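Local atomic coordinates of delta-aminolevulinic acid dehydratase (Toxoplasma gondii ME49, PDB entry 3OBK), a protein that catalyses the condensation of two molecules of 5-aminolevulinic acid to porphobilinogen, an early step of tetrapyrrole and haem biosynthesis. Residues 65-70 with 294-299; 76-81 with 333-338. One frame throughout, in Å; residues are numbered along the deposited sequence.

Contact 1 of 2, residues 65-70 with 294-299; sequences PGQSRL and GEYAML. With EDO (1,2-ethanediol), chain O.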
ATOM      1  N   PRO A  65     -14.805  31.513 -29.691  1.00 15.59           N
ATOM      2  CA  PRO A  65     -16.068  31.761 -30.394  1.00 15.78           C
ATOM      3  C   PRO A  65     -17.273  31.344 -29.570  1.00 15.40           C
ATOM      4  O   PRO A  65     -17.248  30.261 -28.967  1.00 15.47           O
ATOM      5  CB  PRO A  65     -15.956  30.860 -31.641  1.00 16.51           C
ATOM      6  CG  PRO A  65     -14.495  30.538 -31.772  1.00 16.00           C
ATOM      7  CD  PRO A  65     -13.981  30.506 -30.385  1.00 15.51           C
ATOM      8  N   GLY A  66     -18.307  32.184 -29.550  1.00 14.88           N
ATOM      9  CA  GLY A  66     -19.442  32.003 -28.659  1.00 14.21           C
ATOM     10  C   GLY A  66     -19.335  32.735 -27.317  1.00 13.73           C
ATOM     11  O   GLY A  66     -20.367  33.024 -26.708  1.00 13.82           O
ATOM     12  N   GLN A  67     -18.112  33.022 -26.847  1.00 12.78           N
ATOM     13  CA  GLN A  67     -17.887  33.763 -25.597  1.00 12.75           C
ATOM     14  C   GLN A  67     -17.545  35.229 -25.842  1.00 13.47           C
ATOM     15  O   GLN A  67     -16.869  35.563 -26.812  1.00 13.98           O
ATOM     16  CB  GLN A  67     -16.736  33.160 -24.802  1.00 12.21           C
ATOM     17  CG  GLN A  67     -16.841  31.678 -24.516  1.00 11.80           C
ATOM     18  CD  GLN A  67     -18.149  31.317 -23.865  1.00 12.13           C
ATOM     19  OE1 GLN A  67     -18.513  31.881 -22.819  1.00 11.13           O
ATOM     20  NE2 GLN A  67     -18.868  30.377 -24.471  1.00  9.80           N
ATOM     21  N   SER A  68     -17.969  36.105 -24.943  1.00 13.80           N
ATOM     22  CA  SER A  68     -17.815  37.530 -25.157  1.00 14.55           C
ATOM     23  C   SER A  68     -17.231  38.236 -23.947  1.00 14.41           C
ATOM     24  O   SER A  68     -17.297  37.720 -22.815  1.00 13.70           O
ATOM     25  CB  SER A  68     -19.179  38.143 -25.453  1.00 15.60           C
ATOM     26  OG  SER A  68     -19.596  37.923 -26.804  1.00 17.76           O
ATOM     27  N   ARG A  69     -16.681  39.428 -24.186  1.00 14.57           N
ATOM     28  CA  ARG A  69     -16.484  40.382 -23.105  1.00 15.43           C
ATOM     29  C   ARG A  69     -17.843  40.983 -22.826  1.00 15.66           C
ATOM     30  O   ARG A  69     -18.344  41.751 -23.630  1.00 16.41           O
ATOM     31  CB  ARG A  69     -15.514  41.493 -23.462  1.00 15.66           C
ATOM     32  CG  ARG A  69     -14.122  41.028 -23.725  1.00 17.47           C
ATOM     33  CD  ARG A  69     -13.247  42.196 -23.966  1.00 20.87           C
ATOM     34  NE  ARG A  69     -11.873  41.823 -24.277  1.00 22.94           N
ATOM     35  CZ  ARG A  69     -11.034  42.557 -25.020  1.00 24.24           C
ATOM     36  NH1 ARG A  69     -11.415  43.711 -25.546  1.00 23.97           N
ATOM     37  NH2 ARG A  69      -9.797  42.120 -25.242  1.00 24.59           N
ATOM     38  N   LEU A  70     -18.420  40.651 -21.677  1.00 15.38           N
ATOM     39  CA  LEU A  70     -19.787  41.059 -21.372  1.00 15.92           C
ATOM     40  C   LEU A  70     -19.861  42.417 -20.661  1.00 16.52           C
ATOM     41  O   LEU A  70     -19.069  42.729 -19.775  1.00 16.41           O
ATOM     42  CB  LEU A  70     -20.500  39.993 -20.542  1.00 15.02           C
ATOM     43  CG  LEU A  70     -20.620  38.622 -21.205  1.00 14.91           C
ATOM     44  CD1 LEU A  70     -20.932  37.536 -20.192  1.00 14.01           C
ATOM     45  CD2 LEU A  70     -21.637  38.614 -22.334  1.00 12.79           C
ATOM     46  N   GLY A 294      -7.972  27.589 -24.303  1.00  9.33           N
ATOM     47  CA  GLY A 294      -7.338  26.971 -25.459  1.00  9.99           C
ATOM     48  C   GLY A 294      -7.993  25.662 -25.829  1.00  9.75           C
ATOM     49  O   GLY A 294      -8.175  25.364 -27.001  1.00  9.86           O
ATOM     50  N   GLU A 295      -8.339  24.886 -24.815  1.00 10.09           N
ATOM     51  CA  GLU A 295      -9.067  23.641 -25.012  1.00 10.68           C
ATOM     52  C   GLU A 295     -10.433  23.911 -25.649  1.00 10.27           C
ATOM     53  O   GLU A 295     -10.832  23.188 -26.536  1.00 10.09           O
ATOM     54  CB  GLU A 295      -9.237  22.895 -23.695  1.00 10.76           C
ATOM     55  CG  GLU A 295      -7.913  22.485 -23.013  1.00 12.58           C
ATOM     56  CD  GLU A 295      -8.159  21.771 -21.717  1.00 13.85           C
ATOM     57  OE1 GLU A 295      -8.609  20.595 -21.784  1.00 13.29           O
ATOM     58  OE2 GLU A 295      -7.946  22.418 -20.645  1.00 15.34           O
ATOM     59  N   TYR A 296     -11.104  24.965 -25.193  1.00 10.09           N
ATOM     60  CA  TYR A 296     -12.385  25.421 -25.737  1.00 10.87           C
ATOM     61  C   TYR A 296     -12.282  25.799 -27.209  1.00 10.85           C
ATOM     62  O   TYR A 296     -13.086  25.388 -28.025  1.00 10.39           O
ATOM     63  CB  TYR A 296     -12.881  26.641 -24.921  1.00 10.92           C
ATOM     64  CG  TYR A 296     -14.203  27.236 -25.397  1.00 11.78           C
ATOM     65  CD1 TYR A 296     -15.424  26.676 -25.018  1.00 12.42           C
ATOM     66  CD2 TYR A 296     -14.223  28.358 -26.224  1.00 10.90           C
ATOM     67  CE1 TYR A 296     -16.652  27.238 -25.448  1.00 12.69           C
ATOM     68  CE2 TYR A 296     -15.403  28.913 -26.642  1.00 12.78           C
ATOM     69  CZ  TYR A 296     -16.623  28.346 -26.272  1.00 13.89           C
ATOM     70  OH  TYR A 296     -17.794  28.915 -26.725  1.00 13.93           O
ATOM     71  N   ALA A 297     -11.245  26.555 -27.533  1.00 11.55           N
ATOM     72  CA  ALA A 297     -10.989  26.991 -28.909  1.00 12.17           C
ATOM     73  C   ALA A 297     -10.790  25.800 -29.836  1.00 12.60           C
ATOM     74  O   ALA A 297     -11.323  25.774 -30.949  1.00 13.00           O
ATOM     75  CB  ALA A 297      -9.780  27.904 -28.949  1.00 11.67           C
ATOM     76  N   MET A 298     -10.050  24.798 -29.378  1.00 12.61           N
ATOM     77  CA  MET A 298      -9.811  23.634 -30.207  1.00 13.44           C
ATOM     78  C   MET A 298     -11.119  22.937 -30.627  1.00 13.75           C
ATOM     79  O   MET A 298     -11.316  22.586 -31.786  1.00 13.26           O
ATOM     80  CB  MET A 298      -8.882  22.664 -29.485  1.00 13.66           C
ATOM     81  CG  MET A 298      -7.414  23.038 -29.626  1.00 15.40           C
ATOM     82  SD  MET A 298      -6.322  22.065 -28.541  1.00 17.80           S
ATOM     83  CE  MET A 298      -6.615  20.415 -29.181  1.00 19.43           C
ATOM     84  N   LEU A 299     -12.004  22.750 -29.659  1.00 14.48           N
ATOM     85  CA  LEU A 299     -13.258  22.058 -29.869  1.00 15.03           C
ATOM     86  C   LEU A 299     -14.081  22.835 -30.857  1.00 15.11           C
ATOM     87  O   LEU A 299     -14.569  22.260 -31.831  1.00 14.56           O
ATOM     88  CB  LEU A 299     -14.032  21.906 -28.546  1.00 15.38           C
ATOM     89  CG  LEU A 299     -13.938  20.540 -27.863  1.00 16.71           C
ATOM     90  CD1 LEU A 299     -14.662  20.447 -26.531  1.00 16.09           C
ATOM     91  CD2 LEU A 299     -14.502  19.492 -28.811  1.00 20.11           C
TER
HETATM   92  C1  EDO O 385     -22.121  34.744 -24.069  1.00 20.79           C
HETATM   93  O1  EDO O 385     -21.710  35.088 -25.416  1.00 22.57           O
HETATM   94  C2  EDO O 385     -20.955  34.299 -23.170  1.00 18.71           C
HETATM   95  O2  EDO O 385     -19.973  35.336 -22.947  1.00 15.69           O
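In the TIM barrel of this dehydratase, the loop that leads into strand 68-70 is tied to helix 293-305 by one tyrosine, Y296. With CG anti to the backbone N, the side chain reaches straight out from the helix, and its hydroxyl does most of the work. Y296 OH gives its hydrogen to P65 O at 2.7 Å, a backbone carbonyl that lies at the edge of the ring, near its plane. The same oxygen accepts a bond from Q67 NE2 at 2.9 Å, and this one is nearly straight, with an N-H...O angle of 171°. In Q67 the bend at chi2 (-53°) brings NE2 round to the hydroxyl, which it meets in the plane of the amide, while that plane stands almost perpendicular to the ring, 89° apart. Apolar contact is slight, P65 CD coming within 4.3 Å of Y296 CE2. G66 lies between the two partners, its CA 4.0 Å from Y296 OH. A 1,2-ethanediol, probably from the crystallisation liquor, accepts from S68 N through O2 and donates to G66 O through O1. Y307 of a second subunit packs on P65. Donor to a main-chain carbonyl and acceptor from a side-chain amide, the hydroxyl uses both its roles on the same short loop, which fixes the rotation of its O-H and holds a largely buried polar group without any charge.

Contact 2 of 2, residues 76-81 with 333-338; sequences LKEVGE and YAKEAA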
ATOM      1  N   LEU A  76     -25.430  39.945 -16.101  1.00 17.30           N
ATOM      2  CA  LEU A  76     -26.625  39.523 -15.404  1.00 17.84           C
ATOM      3  C   LEU A  76     -27.516  38.670 -16.315  1.00 17.50           C
ATOM      4  O   LEU A  76     -28.021  37.660 -15.871  1.00 16.84           O
ATOM      5  CB  LEU A  76     -27.399  40.714 -14.865  1.00 18.94           C
ATOM      6  CG  LEU A  76     -26.678  41.788 -14.024  1.00 21.38           C
ATOM      7  CD1 LEU A  76     -27.708  42.639 -13.287  1.00 21.57           C
ATOM      8  CD2 LEU A  76     -25.638  41.255 -13.023  1.00 20.30           C
ATOM      9  N   LYS A  77     -27.695  39.052 -17.579  1.00 17.40           N
ATOM     10  CA  LYS A  77     -28.518  38.227 -18.479  1.00 17.87           C
ATOM     11  C   LYS A  77     -27.933  36.830 -18.591  1.00 16.55           C
ATOM     12  O   LYS A  77     -28.661  35.838 -18.580  1.00 16.59           O
ATOM     13  CB  LYS A  77     -28.699  38.841 -19.895  1.00 18.38           C
ATOM     14  N   GLU A  78     -26.616  36.758 -18.698  1.00 15.51           N
ATOM     15  CA  GLU A  78     -25.959  35.494 -18.978  1.00 14.79           C
ATOM     16  C   GLU A  78     -25.962  34.564 -17.756  1.00 13.62           C
ATOM     17  O   GLU A  78     -26.238  33.379 -17.890  1.00 12.00           O
ATOM     18  CB  GLU A  78     -24.534  35.741 -19.485  1.00 14.79           C
ATOM     19  CG  GLU A  78     -23.772  34.481 -19.930  1.00 14.41           C
ATOM     20  CD  GLU A  78     -24.275  33.923 -21.235  1.00 16.63           C
ATOM     21  OE1 GLU A  78     -24.736  34.710 -22.084  1.00 17.64           O
ATOM     22  OE2 GLU A  78     -24.191  32.688 -21.441  1.00 18.83           O
ATOM     23  N   VAL A  79     -25.654  35.103 -16.581  1.00 13.07           N
ATOM     24  CA  VAL A  79     -25.765  34.326 -15.362  1.00 12.93           C
ATOM     25  C   VAL A  79     -27.175  33.760 -15.187  1.00 13.72           C
ATOM     26  O   VAL A  79     -27.358  32.575 -14.847  1.00 13.81           O
ATOM     27  CB  VAL A  79     -25.317  35.127 -14.142  1.00 12.92           C
ATOM     28  CG1 VAL A  79     -25.772  34.458 -12.835  1.00 12.15           C
ATOM     29  CG2 VAL A  79     -23.794  35.286 -14.173  1.00 11.04           C
ATOM     30  N   GLY A  80     -28.164  34.601 -15.447  1.00 14.41           N
ATOM     31  CA  GLY A  80     -29.558  34.203 -15.404  1.00 15.03           C
ATOM     32  C   GLY A  80     -29.947  33.048 -16.322  1.00 14.97           C
ATOM     33  O   GLY A  80     -30.717  32.196 -15.918  1.00 13.78           O
ATOM     34  N   GLU A  81     -29.453  33.048 -17.564  1.00 15.13           N
ATOM     35  CA  GLU A  81     -29.743  31.959 -18.499  1.00 15.56           C
ATOM     36  C   GLU A  81     -29.071  30.640 -18.025  1.00 14.69           C
ATOM     37  O   GLU A  81     -29.667  29.565 -18.071  1.00 13.61           O
ATOM     38  CB  GLU A  81     -29.269  32.309 -19.914  1.00 15.52           C
ATOM     39  CG  GLU A  81     -29.658  31.239 -20.934  1.00 17.90           C
ATOM     40  CD  GLU A  81     -29.040  31.402 -22.321  1.00 19.96           C
ATOM     41  OE1 GLU A  81     -28.390  32.420 -22.572  1.00 22.27           O
ATOM     42  OE2 GLU A  81     -29.225  30.500 -23.172  1.00 21.76           O
ATOM     43  N   TYR A 333     -17.978  25.655 -21.841  1.00 10.20           N
ATOM     44  CA  TYR A 333     -19.173  24.927 -22.333  1.00 10.45           C
ATOM     45  C   TYR A 333     -20.239  24.628 -21.259  1.00 10.30           C
ATOM     46  O   TYR A 333     -21.178  23.894 -21.516  1.00 10.15           O
ATOM     47  CB  TYR A 333     -18.758  23.589 -22.968  1.00 10.44           C
ATOM     48  CG  TYR A 333     -18.382  23.678 -24.411  1.00 10.63           C
ATOM     49  CD1 TYR A 333     -19.336  23.916 -25.393  1.00 11.28           C
ATOM     50  CD2 TYR A 333     -17.085  23.490 -24.809  1.00 11.16           C
ATOM     51  CE1 TYR A 333     -18.973  23.977 -26.740  1.00 11.76           C
ATOM     52  CE2 TYR A 333     -16.714  23.563 -26.154  1.00 10.80           C
ATOM     53  CZ  TYR A 333     -17.648  23.797 -27.106  1.00 11.45           C
ATOM     54  OH  TYR A 333     -17.236  23.852 -28.422  1.00 12.70           O
ATOM     55  N   ALA A 334     -20.113  25.200 -20.068  1.00 10.61           N
ATOM     56  CA  ALA A 334     -20.982  24.816 -18.954  1.00 10.69           C
ATOM     57  C   ALA A 334     -22.423  25.085 -19.290  1.00 11.65           C
ATOM     58  O   ALA A 334     -23.261  24.199 -19.185  1.00 11.72           O
ATOM     59  CB  ALA A 334     -20.600  25.541 -17.710  1.00 10.00           C
ATOM     60  N   LYS A 335     -22.716  26.300 -19.742  1.00 12.66           N
ATOM     61  CA  LYS A 335     -24.097  26.626 -20.084  1.00 13.47           C
ATOM     62  C   LYS A 335     -24.594  25.719 -21.191  1.00 14.02           C
ATOM     63  O   LYS A 335     -25.720  25.213 -21.162  1.00 14.11           O
ATOM     64  CB  LYS A 335     -24.238  28.084 -20.500  1.00 13.71           C
ATOM     65  CG  LYS A 335     -25.680  28.480 -20.823  1.00 14.95           C
ATOM     66  CD  LYS A 335     -25.810  29.905 -21.333  1.00 17.66           C
ATOM     67  CE  LYS A 335     -25.567  30.045 -22.858  1.00 19.28           C
ATOM     68  NZ  LYS A 335     -25.432  31.471 -23.330  1.00 17.42           N
ATOM     69  N   GLU A 336     -23.757  25.501 -22.180  1.00 14.72           N
ATOM     70  CA  GLU A 336     -24.222  24.764 -23.326  1.00 15.96           C
ATOM     71  C   GLU A 336     -24.479  23.318 -22.954  1.00 14.99           C
ATOM     72  O   GLU A 336     -25.452  22.728 -23.408  1.00 14.56           O
ATOM     73  CB  GLU A 336     -23.218  24.847 -24.447  1.00 17.07           C
ATOM     74  CG  GLU A 336     -23.864  24.622 -25.799  1.00 22.21           C
ATOM     75  CD  GLU A 336     -24.249  25.917 -26.441  1.00 26.46           C
ATOM     76  OE1 GLU A 336     -23.319  26.624 -26.891  1.00 31.60           O
ATOM     77  OE2 GLU A 336     -25.447  26.212 -26.481  1.00 28.75           O
ATOM     78  N   ALA A 337     -23.640  22.758 -22.086  1.00 13.99           N
ATOM     79  CA  ALA A 337     -23.835  21.363 -21.669  1.00 13.75           C
ATOM     80  C   ALA A 337     -25.144  21.200 -20.882  1.00 13.53           C
ATOM     81  O   ALA A 337     -25.947  20.253 -21.122  1.00 13.22           O
ATOM     82  CB  ALA A 337     -22.632  20.851 -20.849  1.00 13.05           C
ATOM     83  N   ALA A 338     -25.360  22.122 -19.948  1.00 13.21           N
ATOM     84  CA  ALA A 338     -26.538  22.055 -19.096  1.00 13.49           C
ATOM     85  C   ALA A 338     -27.779  22.162 -19.984  1.00 13.78           C
ATOM     86  O   ALA A 338     -28.778  21.461 -19.781  1.00 13.23           O
ATOM     87  CB  ALA A 338     -26.506  23.148 -18.013  1.00 12.79           C
TER
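K335 NZ sits between two glutamates of helix 72-84, E78 and E81, one turn apart, and makes a salt bridge to each. The three form a salt-bridge network at the surface, between helices 72-84 and 334-346 of the barrel. K335 leaves the first turn of helix 334-346 with its CB directed at the other helix; the chain runs extended as far as CD and then bends at chi3 (85°), which carries the ammonium group to the carboxylates. The shorter bond goes to E78 OE2, at 2.6 Å, and uses the syn lone pair of that oxygen. The bend at chi2 (73°) brings the carboxylate of E78 round to NZ. The second bond, to E81 OE1, is longer at 3.2 Å, and here the nitrogen stands above the carboxylate plane, 57° out of it. E81 is extended beyond CG, and both glutamates cross the lysine at about a right angle. CD of K335 lies 3.2 Å from E78 OE2 and 3.7 Å from E81 CD. E78 OE2 has a second hydrogen-bond partner in Y48 OH, on strand 46-53, and the side chain of K335 also touches Y48. The two acceptors are thus unequally served, E78 OE2 by an ammonium and a phenol, E81 OE1 by the ammonium at poorer geometry. One positive charge facing two carboxylates would leave a net negative charge if both glutamates are ionised, which would probably favour the protonated lysine, with E78 the more firmly held of its two partners.

In the fold
The centres of the two contacts lie about 14 Å apart on one barrel, and their segments alternate along the chain: 65-70, 76-81, 294-299, 333-338. Strand 68-70 is followed directly by helix 72-84, so contact 1 and contact 2 share a continuous piece of chain near the start, while helices 293-305 and 334-346 supply the far ends. They also touch directly: Y296 CD1 is 3.6 Å from Y333 CE2, and L70 CD1 packs on E78 CB. Y48 of strand 46-53 touches both, meeting Q67 in one and K335 in the other. Each contact therefore joins early chain to late chain, beside the strands 46-53 and 328-331 that close the barrel.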